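PDB 6CPY: GRMZM2G135359 pseudokinase from Zea mays, which is a receptor-like pseudokinase of a family that generally binds ATP and phosphorylates protein, represented here by its kinase-fold domain without nucleotide. Local coordinates for residues A[35-40]-A[119-124]; A[58-61]-A[65-68]; A[227-232]-A[274-279]; A[254-259]-A[267-272]. All blocks are in the same frame, centred on the assembly; numbering follows the deposited sequence.

The four contacts fall into two pairs on the two lobes of the kinase fold, the centres of contacts 1 and 3 lying about 37 Å apart. Contacts 1 and 2 share the five-stranded N-lobe sheet and touch through backbone pairs such as A40 with T60. Contacts 3 and 4 share helix 269-282 and meet where C276 packs on L259. Contacts 1 and 3 are buried and wholly apolar, each resting on one leucine of a helix. Contact 2, at the end of a hairpin, is partly buried and adds backbone bonds and a salt bridge. Contact 4, near the surface, mixes a buried leucine with an exposed glutamate and a partly exposed phenylalanine.

Contact 1 (A[35-40]-A[119-124]); sequences SELETA and VMVFEY
L37 carries this contact from the helix side, reaching V119 and V121 on the strand. Along helix 35-40, the backbone oxygen of S35 accepts from T39 N and that of E36 from A40 N, so L37 sits within regular helical turns that set its side chain toward the strand. With chi1 at -71° its CG is swung away from the carbonyl carbon, which carries the two methyls out to the sheet. L37 CD1 does most of the touching: it lies 3.7 Å from V119 CG2 and 4.0 Å from V121 CG2, one methyl thus spanning two strand residues. The other branch, L37 CD2, comes within 4.2 Å of V121 CG2. The L37 and V119 side chains run antiparallel past one another, whereas L37 meets V121 at a slant. M120, between the valines, leaves on the other side of the strand and packs on helix 82-96. Next along the helix, E38 forms a salt bridge with R34, and A40 ends the segment with a backbone hydrogen bond to T60. All three touching residues are buried, and C110 of strand 106-112 also packs on L37 and V119. The arrangement is a helix-on-sheet packing of the kinase N-lobe: a short helix ahead of the first strand lies against the antiparallel sheet on the face opposite helix 82-96, which holds the place of the kinase C-helix.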
loop_
_atom_site.group_PDB
_atom_site.type_symbol
_atom_site.label_atom_id
_atom_site.label_comp_id
_atom_site.label_asym_id
_atom_site.label_seq_id
_atom_site.Cartn_x
_atom_site.Cartn_y
_atom_site.Cartn_z
ATOM N N SER A 35 14.674 23.118 -2.132
ATOM C CA SER A 35 14.378 24.069 -3.197
ATOM C C SER A 35 13.791 23.368 -4.427
ATOM O O SER A 35 12.843 23.868 -5.035
ATOM C CB SER A 35 15.622 24.856 -3.592
ATOM O OG SER A 35 16.645 24.010 -4.062
ATOM N N GLU A 36 14.343 22.211 -4.783
ATOM C CA GLU A 36 13.797 21.422 -5.903
ATOM C C GLU A 36 12.354 20.954 -5.653
ATOM O O GLU A 36 11.509 20.979 -6.552
ATOM C CB GLU A 36 14.702 20.224 -6.205
ATOM C CG GLU A 36 14.300 19.450 -7.462
ATOM C CD GLU A 36 15.287 18.358 -7.861
ATOM O OE1 GLU A 36 16.247 18.104 -7.104
ATOM O OE2 GLU A 36 15.098 17.746 -8.943
ATOM N N LEU A 37 12.072 20.515 -4.434
ATOM C CA LEU A 37 10.727 20.074 -4.082
ATOM C C LEU A 37 9.723 21.212 -3.972
ATOM O O LEU A 37 8.540 21.038 -4.306
ATOM C CB LEU A 37 10.765 19.248 -2.794
ATOM C CG LEU A 37 11.416 17.876 -3.024
ATOM C CD1 LEU A 37 11.387 17.057 -1.741
ATOM C CD2 LEU A 37 10.718 17.112 -4.148
ATOM N N GLU A 38 10.189 22.373 -3.517
ATOM C CA GLU A 38 9.359 23.570 -3.493
ATOM C C GLU A 38 8.865 23.882 -4.901
ATOM O O GLU A 38 7.690 24.135 -5.100
ATOM C CB GLU A 38 10.143 24.777 -2.961
ATOM C CG GLU A 38 10.462 24.733 -1.478
ATOM C CD GLU A 38 11.577 25.696 -1.095
ATOM O OE1 GLU A 38 11.803 26.671 -1.845
ATOM O OE2 GLU A 38 12.239 25.476 -0.052
ATOM N N THR A 39 9.778 23.852 -5.864
ATOM C CA THR A 39 9.433 24.058 -7.269
ATOM C C THR A 39 8.497 22.940 -7.745
ATOM O O THR A 39 7.423 23.201 -8.304
ATOM C CB THR A 39 10.699 24.099 -8.148
ATOM O OG1 THR A 39 11.569 25.149 -7.685
ATOM C CG2 THR A 39 10.345 24.340 -9.612
ATOM N N ALA A 40 8.900 21.702 -7.494
ATOM C CA ALA A 40 8.127 20.544 -7.957
ATOM C C ALA A 40 6.694 20.522 -7.428
ATOM O O ALA A 40 5.782 20.125 -8.155
ATOM C CB ALA A 40 8.837 19.259 -7.587
ATOM N N VAL A 119 10.599 14.789 4.526
ATOM C CA VAL A 119 9.693 14.216 3.523
ATOM C C VAL A 119 10.269 13.000 2.825
ATOM O O VAL A 119 11.493 12.777 2.774
ATOM C CB VAL A 119 9.200 15.233 2.446
ATOM C CG1 VAL A 119 8.813 16.584 3.036
ATOM C CG2 VAL A 119 10.170 15.363 1.299
ATOM N N MET A 120 9.353 12.227 2.249
ATOM C CA MET A 120 9.663 11.082 1.427
ATOM C C MET A 120 8.884 11.257 0.143
ATOM O O MET A 120 7.723 11.677 0.167
ATOM C CB MET A 120 9.265 9.779 2.142
ATOM C CG MET A 120 10.159 9.509 3.343
ATOM S SD MET A 120 9.781 7.978 4.208
ATOM C CE MET A 120 10.587 8.297 5.783
ATOM N N VAL A 121 9.547 10.977 -0.970
ATOM C CA VAL A 121 9.006 11.226 -2.292
ATOM C C VAL A 121 8.640 9.887 -2.933
ATOM O O VAL A 121 9.496 9.025 -3.117
ATOM C CB VAL A 121 10.029 11.959 -3.179
ATOM C CG1 VAL A 121 9.477 12.195 -4.584
ATOM C CG2 VAL A 121 10.470 13.252 -2.523
ATOM N N PHE A 122 7.367 9.739 -3.307
ATOM C CA PHE A 122 6.873 8.488 -3.850
ATOM C C PHE A 122 6.327 8.655 -5.252
ATOM O O PHE A 122 6.001 9.768 -5.680
ATOM C CB PHE A 122 5.758 7.950 -2.965
ATOM C CG PHE A 122 6.218 7.517 -1.613
ATOM C CD1 PHE A 122 6.774 6.255 -1.428
ATOM C CD2 PHE A 122 6.079 8.352 -0.522
ATOM C CE1 PHE A 122 7.196 5.850 -0.179
ATOM C CE2 PHE A 122 6.496 7.950 0.725
ATOM C CZ PHE A 122 7.053 6.699 0.899
ATOM N N GLU A 123 6.209 7.532 -5.953
ATOM C CA GLU A 123 5.482 7.494 -7.230
ATOM C C GLU A 123 4.064 8.008 -7.037
ATOM O O GLU A 123 3.440 7.747 -6.008
ATOM C CB GLU A 123 5.406 6.070 -7.768
ATOM C CG GLU A 123 6.725 5.524 -8.262
ATOM C CD GLU A 123 6.651 4.060 -8.657
ATOM O OE1 GLU A 123 5.795 3.329 -8.103
ATOM O OE2 GLU A 123 7.489 3.639 -9.482
ATOM N N TYR A 124 3.547 8.735 -8.033
ATOM C CA TYR A 124 2.171 9.257 -7.995
ATOM C C TYR A 124 1.237 8.287 -8.695
ATOM O O TYR A 124 1.547 7.842 -9.789
ATOM C CB TYR A 124 2.086 10.587 -8.746
ATOM C CG TYR A 124 0.685 11.137 -8.904
ATOM C CD1 TYR A 124 -0.042 11.549 -7.798
ATOM C CD2 TYR A 124 0.104 11.290 -10.163
ATOM C CE1 TYR A 124 -1.324 12.056 -7.927
ATOM C CE2 TYR A 124 -1.169 11.831 -10.302
ATOM C CZ TYR A 124 -1.873 12.209 -9.179
ATOM O OH TYR A 124 -3.147 12.732 -9.280
#

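Contact 2 (A[58-61]-A[65-68]); sequences KGTL and VEIA
K58 and E66 meet in a salt bridge across the hairpin of strands 54-60 and 66-72. From its CB, the K58 chain starts with CG anti to the backbone N (chi1 176°) and bends at chi2 and again at chi4, which folds it toward the partner strand. K58 CD passes 3.7 Å from I67 O, K58 CE comes to 3.3 Å from E66 OE1, and K58 NZ ends 2.7 Å from E66 OE1, on the anti lone pair of that oxygen. Y124 makes a cation-pi contact with K58 and also packs on E66. With an alanine in place of K58 the ammonium group is gone, which is likely to leave E66 without its partner and Y124 without its cation. T60 lies side by side with E66 on the same face, its OG1 4.0 Å from E66 CG. Between the strands the backbones are bonded as an antiparallel ladder: G59 and I67 form a hydrogen-bonded pair, with G59 N to I67 O at 3.0 Å and I67 N to G59 O at 2.9 Å, and L61 N reaches V65 O. On the other face I67 CG1 packs over the G59 backbone, and L61 crosses I67 at about a right angle with L61 CD2 3.8 Å from I67 CD1. The hairpin lies inside the N-lobe sheet, flanked by strands 47-50 and 117-123, with helix 34-40 bonded to T60 through A40.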
loop_
_atom_site.group_PDB
_atom_site.type_symbol
_atom_site.label_atom_id
_atom_site.label_comp_id
_atom_site.label_asym_id
_atom_site.label_seq_id
_atom_site.Cartn_x
_atom_site.Cartn_y
_atom_site.Cartn_z
ATOM N N LYS A 58 1.040 16.870 -4.039
ATOM C CA LYS A 58 1.286 16.545 -5.427
ATOM C C LYS A 58 2.430 17.405 -5.939
ATOM O O LYS A 58 2.505 18.603 -5.652
ATOM C CB LYS A 58 0.024 16.803 -6.262
ATOM C CG LYS A 58 0.190 16.597 -7.753
ATOM C CD LYS A 58 0.359 15.129 -8.105
ATOM C CE LYS A 58 0.848 14.948 -9.528
ATOM N NZ LYS A 58 -0.080 15.536 -10.526
ATOM N N GLY A 59 3.324 16.788 -6.703
ATOM C CA GLY A 59 4.317 17.542 -7.439
ATOM C C GLY A 59 4.676 16.904 -8.766
ATOM O O GLY A 59 4.185 15.828 -9.115
ATOM N N THR A 60 5.536 17.594 -9.504
ATOM C CA THR A 60 6.115 17.092 -10.738
ATOM C C THR A 60 7.572 17.502 -10.784
ATOM O O THR A 60 7.889 18.698 -10.716
ATOM C CB THR A 60 5.400 17.665 -11.982
ATOM O OG1 THR A 60 3.992 17.462 -11.851
ATOM C CG2 THR A 60 5.888 16.977 -13.260
ATOM N N LEU A 61 8.455 16.513 -10.880
ATOM C CA LEU A 61 9.886 16.769 -10.974
ATOM C C LEU A 61 10.218 17.358 -12.343
ATOM O O LEU A 61 9.428 17.245 -13.279
ATOM C CB LEU A 61 10.675 15.479 -10.730
ATOM C CG LEU A 61 10.544 14.874 -9.333
ATOM C CD1 LEU A 61 11.219 13.518 -9.285
ATOM C CD2 LEU A 61 11.118 15.802 -8.266
ATOM N N VAL A 65 8.341 13.486 -14.181
ATOM C CA VAL A 65 7.811 12.425 -13.335
ATOM C C VAL A 65 6.935 13.022 -12.240
ATOM O O VAL A 65 7.383 13.874 -11.484
ATOM C CB VAL A 65 8.949 11.593 -12.704
ATOM C CG1 VAL A 65 8.405 10.643 -11.656
ATOM C CG2 VAL A 65 9.701 10.827 -13.794
ATOM N N GLU A 66 5.687 12.575 -12.173
ATOM C CA GLU A 66 4.765 13.032 -11.148
ATOM C C GLU A 66 5.070 12.310 -9.835
ATOM O O GLU A 66 5.424 11.127 -9.838
ATOM C CB GLU A 66 3.324 12.809 -11.595
ATOM C CG GLU A 66 2.938 13.704 -12.766
ATOM C CD GLU A 66 1.518 13.455 -13.231
ATOM O OE1 GLU A 66 0.562 14.007 -12.637
ATOM O OE2 GLU A 66 1.366 12.683 -14.186
ATOM N N ILE A 67 4.927 13.026 -8.731
ATOM C CA ILE A 67 5.296 12.514 -7.415
ATOM C C ILE A 67 4.224 12.802 -6.390
ATOM O O ILE A 67 3.451 13.759 -6.500
ATOM C CB ILE A 67 6.644 13.105 -6.921
ATOM C CG1 ILE A 67 6.616 14.635 -6.908
ATOM C CG2 ILE A 67 7.786 12.610 -7.797
ATOM C CD1 ILE A 67 7.876 15.285 -6.371
ATOM N N ALA A 68 4.187 11.953 -5.377
ATOM C CA ALA A 68 3.403 12.201 -4.201
ATOM C C ALA A 68 4.409 12.338 -3.078
ATOM O O ALA A 68 5.219 11.429 -2.844
ATOM C CB ALA A 68 2.453 11.051 -3.938
#

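Contact 3 (A[227-232]-A[274-279]); sequences EILTGR and ALCEVV
Two C-lobe helices of the kinase fold, 214-230 and 269-282, in the places of the F and H helices, meet where L229 packs on L275, C276 and V279. L229 CD1 is the atom that all three share: it lies 4.0 Å from L275 CB, 4.1 Å from C276 SG and 4.3 Å from V279 CG2. The other methyl, L229 CD2, comes within 4.2 Å of L275 CD1, and the two leucine side chains cross at about a right angle. A chi1 of -70° turns L229 CG away from its own carbonyl group and directs both methyls to the neighbouring helix. C276 has nearly the same first torsion, which leaves its sulfur within van der Waals range of L229 CD1. W144 of helix 144-164 packs on both L229 and L275. Just past L229 the helix ends: T230 OG1 accepts from R232 N at 3.1 Å in an ST turn, and G231, with positive phi (71°), is the first residue to leave the helical conformation. Helix 293-304 adds a further layer, touching L275 and V278. Every touching residue is buried and the atoms that meet are methyls, one methylene and one sulfur, which implies that the helices are held together here by dispersion and the exclusion of water; the backbone bonds here run within each helix, not between them.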
loop_
_atom_site.group_PDB
_atom_site.type_symbol
_atom_site.label_atom_id
_atom_site.label_comp_id
_atom_site.label_asym_id
_atom_site.label_seq_id
_atom_site.Cartn_x
_atom_site.Cartn_y
_atom_site.Cartn_z
ATOM N N GLU A 227 -13.446 -7.775 0.078
ATOM C CA GLU A 227 -13.961 -6.433 -0.176
ATOM C C GLU A 227 -14.031 -6.127 -1.664
ATOM O O GLU A 227 -15.006 -5.564 -2.143
ATOM C CB GLU A 227 -13.091 -5.408 0.556
ATOM C CG GLU A 227 -13.567 -3.971 0.445
ATOM C CD GLU A 227 -12.565 -2.994 1.030
ATOM O OE1 GLU A 227 -11.644 -3.440 1.749
ATOM O OE2 GLU A 227 -12.709 -1.781 0.773
ATOM N N ILE A 228 -13.008 -6.545 -2.399
ATOM C CA ILE A 228 -12.976 -6.350 -3.846
ATOM C C ILE A 228 -14.113 -7.150 -4.501
ATOM O O ILE A 228 -14.781 -6.669 -5.414
ATOM C CB ILE A 228 -11.604 -6.774 -4.423
ATOM C CG1 ILE A 228 -10.510 -5.779 -4.007
ATOM C CG2 ILE A 228 -11.676 -6.911 -5.924
ATOM C CD1 ILE A 228 -9.088 -6.280 -4.169
ATOM N N LEU A 229 -14.342 -8.364 -4.011
ATOM C CA LEU A 229 -15.380 -9.226 -4.576
ATOM C C LEU A 229 -16.818 -8.814 -4.247
ATOM O O LEU A 229 -17.708 -8.982 -5.080
ATOM C CB LEU A 229 -15.154 -10.661 -4.123
ATOM C CG LEU A 229 -13.933 -11.360 -4.712
ATOM C CD1 LEU A 229 -13.703 -12.655 -3.948
ATOM C CD2 LEU A 229 -14.083 -11.644 -6.198
ATOM N N THR A 230 -17.042 -8.307 -3.039
ATOM C CA THR A 230 -18.397 -8.044 -2.537
ATOM C C THR A 230 -18.764 -6.565 -2.536
ATOM O O THR A 230 -19.944 -6.210 -2.492
ATOM C CB THR A 230 -18.582 -8.553 -1.091
ATOM O OG1 THR A 230 -17.703 -7.844 -0.207
ATOM C CG2 THR A 230 -18.303 -10.013 -0.991
ATOM N N GLY A 231 -17.755 -5.702 -2.546
ATOM C CA GLY A 231 -17.952 -4.285 -2.321
ATOM C C GLY A 231 -18.325 -3.902 -0.896
ATOM O O GLY A 231 -18.751 -2.770 -0.679
ATOM N N ARG A 232 -18.154 -4.812 0.064
ATOM C CA ARG A 232 -18.530 -4.582 1.470
ATOM C C ARG A 232 -17.318 -4.572 2.412
ATOM O O ARG A 232 -16.360 -5.330 2.220
ATOM C CB ARG A 232 -19.496 -5.665 1.947
ATOM C CG ARG A 232 -20.829 -5.706 1.214
ATOM C CD ARG A 232 -21.472 -7.069 1.393
ATOM N NE ARG A 232 -22.810 -7.171 0.802
ATOM C CZ ARG A 232 -23.953 -6.871 1.422
ATOM N NH1 ARG A 232 -23.958 -6.421 2.676
ATOM N NH2 ARG A 232 -25.107 -7.017 0.778
ATOM N N ALA A 274 -13.767 -19.979 -6.757
ATOM C CA ALA A 274 -12.393 -20.297 -6.435
ATOM C C ALA A 274 -11.754 -19.137 -5.643
ATOM O O ALA A 274 -11.026 -19.366 -4.677
ATOM C CB ALA A 274 -11.620 -20.619 -7.700
ATOM N N LEU A 275 -12.042 -17.895 -6.028
ATOM C CA LEU A 275 -11.475 -16.742 -5.300
ATOM C C LEU A 275 -12.024 -16.657 -3.878
ATOM O O LEU A 275 -11.290 -16.300 -2.944
ATOM C CB LEU A 275 -11.736 -15.438 -6.047
ATOM C CG LEU A 275 -10.941 -15.341 -7.357
ATOM C CD1 LEU A 275 -11.466 -14.192 -8.205
ATOM C CD2 LEU A 275 -9.450 -15.171 -7.088
ATOM N N CYS A 276 -13.302 -16.997 -3.703
ATOM C CA CYS A 276 -13.892 -17.034 -2.356
ATOM C C CYS A 276 -13.276 -18.133 -1.466
ATOM O O CYS A 276 -13.210 -17.972 -0.251
ATOM C CB CYS A 276 -15.409 -17.168 -2.420
ATOM S SG CYS A 276 -16.236 -15.695 -3.062
ATOM N N GLU A 277 -12.813 -19.229 -2.063
ATOM C CA GLU A 277 -12.062 -20.248 -1.308
ATOM C C GLU A 277 -10.721 -19.697 -0.813
ATOM O O GLU A 277 -10.330 -19.937 0.332
ATOM C CB GLU A 277 -11.859 -21.516 -2.140
ATOM C CG GLU A 277 -13.160 -22.260 -2.415
ATOM C CD GLU A 277 -13.046 -23.348 -3.475
ATOM O OE1 GLU A 277 -12.061 -23.354 -4.247
ATOM O OE2 GLU A 277 -13.960 -24.204 -3.544
ATOM N N VAL A 278 -10.035 -18.935 -1.661
ATOM C CA VAL A 278 -8.811 -18.232 -1.240
ATOM C C VAL A 278 -9.105 -17.342 -0.049
ATOM O O VAL A 278 -8.381 -17.393 0.942
ATOM C CB VAL A 278 -8.184 -17.384 -2.372
ATOM C CG1 VAL A 278 -7.008 -16.556 -1.848
ATOM C CG2 VAL A 278 -7.753 -18.276 -3.517
ATOM N N VAL A 279 -10.166 -16.533 -0.134
ATOM C CA VAL A 279 -10.569 -15.693 0.990
ATOM C C VAL A 279 -10.703 -16.545 2.250
ATOM O O VAL A 279 -10.126 -16.217 3.288
ATOM C CB VAL A 279 -11.899 -14.953 0.737
ATOM C CG1 VAL A 279 -12.398 -14.287 2.008
ATOM C CG2 VAL A 279 -11.748 -13.918 -0.379
#

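Contact 4 (A[254-259]-A[267-272]); sequences MRLEEL and FPEDTA
The backbones approach most closely at L256 and E269, whose CA atoms are 7.3 Å apart, each the first residue of its helix. L256 CG, anti to the carbonyl carbon (chi1 -83°), sends CD1 against the first turn of the other helix, where L256 CD1 lies 3.2 Å from E269 O, a tight approach of a methyl to a carbonyl oxygen. The same L256 CD1 is 3.7 Å from E269 CG and 4.2 Å from A272 CB, so it touches both the glutamate stem and the alanine methyl. E269 runs at an angle to it and carries its carboxylate onward to a salt bridge with R273. From the loop, F267 brings its far end to the start of the short helix: CZ is 4.2 Å from L256 CB and 4.0 Å from L256 O. Nearby, R255 NH2 forms a salt bridge with E257 OE2 at 2.9 Å, on the syn side but 28° out of the carboxylate plane. Y249 of helix 240-250 also packs on L256, while W144 of helix 144-164 packs on A272. The arrangement belongs to the kinase C-lobe, where the connection between the G and H helices folds a short helix back onto the start of the H helix.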
loop_
_atom_site.group_PDB
_atom_site.type_symbol
_atom_site.label_atom_id
_atom_site.label_comp_id
_atom_site.label_asym_id
_atom_site.label_seq_id
_atom_site.Cartn_x
_atom_site.Cartn_y
_atom_site.Cartn_z
ATOM N N MET A 254 -25.848 -19.147 0.688
ATOM C CA MET A 254 -25.927 -17.954 -0.157
ATOM C C MET A 254 -25.493 -18.207 -1.599
ATOM O O MET A 254 -24.437 -18.762 -1.855
ATOM C CB MET A 254 -25.078 -16.821 0.434
ATOM C CG MET A 254 -25.308 -15.482 -0.242
ATOM S SD MET A 254 -24.184 -14.197 0.321
ATOM C CE MET A 254 -24.570 -14.176 2.072
ATOM N N ARG A 255 -26.321 -17.757 -2.539
ATOM C CA ARG A 255 -25.989 -17.811 -3.958
ATOM C C ARG A 255 -24.885 -16.787 -4.261
ATOM O O ARG A 255 -24.805 -15.752 -3.606
ATOM C CB ARG A 255 -27.223 -17.493 -4.797
ATOM C CG ARG A 255 -28.386 -18.452 -4.581
ATOM C CD ARG A 255 -29.592 -18.054 -5.412
ATOM N NE ARG A 255 -29.257 -17.942 -6.833
ATOM C CZ ARG A 255 -29.055 -18.968 -7.661
ATOM N NH1 ARG A 255 -29.139 -20.230 -7.236
ATOM N NH2 ARG A 255 -28.754 -18.729 -8.936
ATOM N N LEU A 256 -24.044 -17.069 -5.252
ATOM C CA LEU A 256 -23.003 -16.113 -5.638
ATOM C C LEU A 256 -23.571 -14.766 -6.103
ATOM O O LEU A 256 -22.918 -13.737 -5.923
ATOM C CB LEU A 256 -22.074 -16.690 -6.713
ATOM C CG LEU A 256 -20.918 -17.590 -6.274
ATOM C CD1 LEU A 256 -20.263 -18.187 -7.514
ATOM C CD2 LEU A 256 -19.895 -16.825 -5.453
ATOM N N GLU A 257 -24.778 -14.756 -6.681
ATOM C CA GLU A 257 -25.412 -13.487 -7.088
ATOM C C GLU A 257 -25.726 -12.564 -5.904
ATOM O O GLU A 257 -25.848 -11.350 -6.077
ATOM C CB GLU A 257 -26.711 -13.716 -7.870
ATOM C CG GLU A 257 -26.541 -14.429 -9.198
ATOM C CD GLU A 257 -26.801 -15.924 -9.110
ATOM O OE1 GLU A 257 -26.460 -16.543 -8.074
ATOM O OE2 GLU A 257 -27.344 -16.480 -10.094
ATOM N N GLU A 258 -25.896 -13.135 -4.714
ATOM C CA GLU A 258 -26.111 -12.333 -3.519
ATOM C C GLU A 258 -24.779 -11.841 -2.939
ATOM O O GLU A 258 -24.714 -10.772 -2.353
ATOM C CB GLU A 258 -26.907 -13.126 -2.465
ATOM C CG GLU A 258 -27.139 -12.343 -1.179
ATOM C CD GLU A 258 -28.155 -12.962 -0.231
ATOM O OE1 GLU A 258 -28.613 -14.106 -0.461
ATOM O OE2 GLU A 258 -28.489 -12.281 0.769
ATOM N N LEU A 259 -23.726 -12.625 -3.100
ATOM C CA LEU A 259 -22.424 -12.297 -2.528
ATOM C C LEU A 259 -21.668 -11.243 -3.343
ATOM O O LEU A 259 -21.132 -10.272 -2.799
ATOM C CB LEU A 259 -21.568 -13.556 -2.426
ATOM C CG LEU A 259 -20.169 -13.354 -1.832
ATOM C CD1 LEU A 259 -20.247 -13.157 -0.334
ATOM C CD2 LEU A 259 -19.256 -14.516 -2.154
ATOM N N PHE A 267 -19.862 -11.632 -14.326
ATOM C CA PHE A 267 -18.698 -12.339 -13.795
ATOM C C PHE A 267 -18.791 -13.858 -14.042
ATOM O O PHE A 267 -19.887 -14.395 -14.146
ATOM C CB PHE A 267 -18.520 -12.033 -12.294
ATOM C CG PHE A 267 -19.559 -12.649 -11.395
ATOM C CD1 PHE A 267 -19.374 -13.916 -10.854
ATOM C CD2 PHE A 267 -20.713 -11.950 -11.057
ATOM C CE1 PHE A 267 -20.319 -14.475 -10.010
ATOM C CE2 PHE A 267 -21.670 -12.510 -10.230
ATOM C CZ PHE A 267 -21.474 -13.773 -9.699
ATOM N N PRO A 268 -17.637 -14.538 -14.135
ATOM C CA PRO A 268 -17.598 -15.985 -14.296
ATOM C C PRO A 268 -17.760 -16.677 -12.950
ATOM O O PRO A 268 -16.989 -16.455 -12.013
ATOM C CB PRO A 268 -16.221 -16.239 -14.910
ATOM C CG PRO A 268 -15.378 -15.090 -14.455
ATOM C CD PRO A 268 -16.287 -13.950 -14.112
ATOM N N GLU A 269 -18.779 -17.514 -12.880
ATOM C CA GLU A 269 -19.247 -18.070 -11.628
ATOM C C GLU A 269 -18.186 -18.916 -10.908
ATOM O O GLU A 269 -17.959 -18.788 -9.697
ATOM C CB GLU A 269 -20.452 -18.927 -11.986
ATOM C CG GLU A 269 -21.297 -19.348 -10.848
ATOM C CD GLU A 269 -22.270 -20.415 -11.295
ATOM O OE1 GLU A 269 -22.786 -20.337 -12.441
ATOM O OE2 GLU A 269 -22.469 -21.339 -10.510
ATOM N N ASP A 270 -17.513 -19.770 -11.654
ATOM C CA ASP A 270 -16.575 -20.694 -11.032
ATOM C C ASP A 270 -15.267 -20.034 -10.620
ATOM O O ASP A 270 -14.644 -20.451 -9.650
ATOM C CB ASP A 270 -16.341 -21.883 -11.934
ATOM C CG ASP A 270 -17.568 -22.789 -12.003
ATOM O OD1 ASP A 270 -18.313 -22.864 -11.000
ATOM O OD2 ASP A 270 -17.797 -23.376 -13.062
ATOM N N THR A 271 -14.872 -18.999 -11.346
ATOM C CA THR A 271 -13.727 -18.179 -10.934
ATOM C C THR A 271 -14.020 -17.451 -9.629
ATOM O O THR A 271 -13.180 -17.400 -8.721
ATOM C CB THR A 271 -13.365 -17.197 -12.055
ATOM O OG1 THR A 271 -13.206 -17.938 -13.262
ATOM C CG2 THR A 271 -12.055 -16.475 -11.754
ATOM N N ALA A 272 -15.222 -16.906 -9.522
ATOM C CA ALA A 272 -15.647 -16.284 -8.283
ATOM C C ALA A 272 -15.618 -17.270 -7.116
ATOM O O ALA A 272 -15.099 -16.948 -6.045
ATOM C CB ALA A 272 -17.010 -15.660 -8.445
#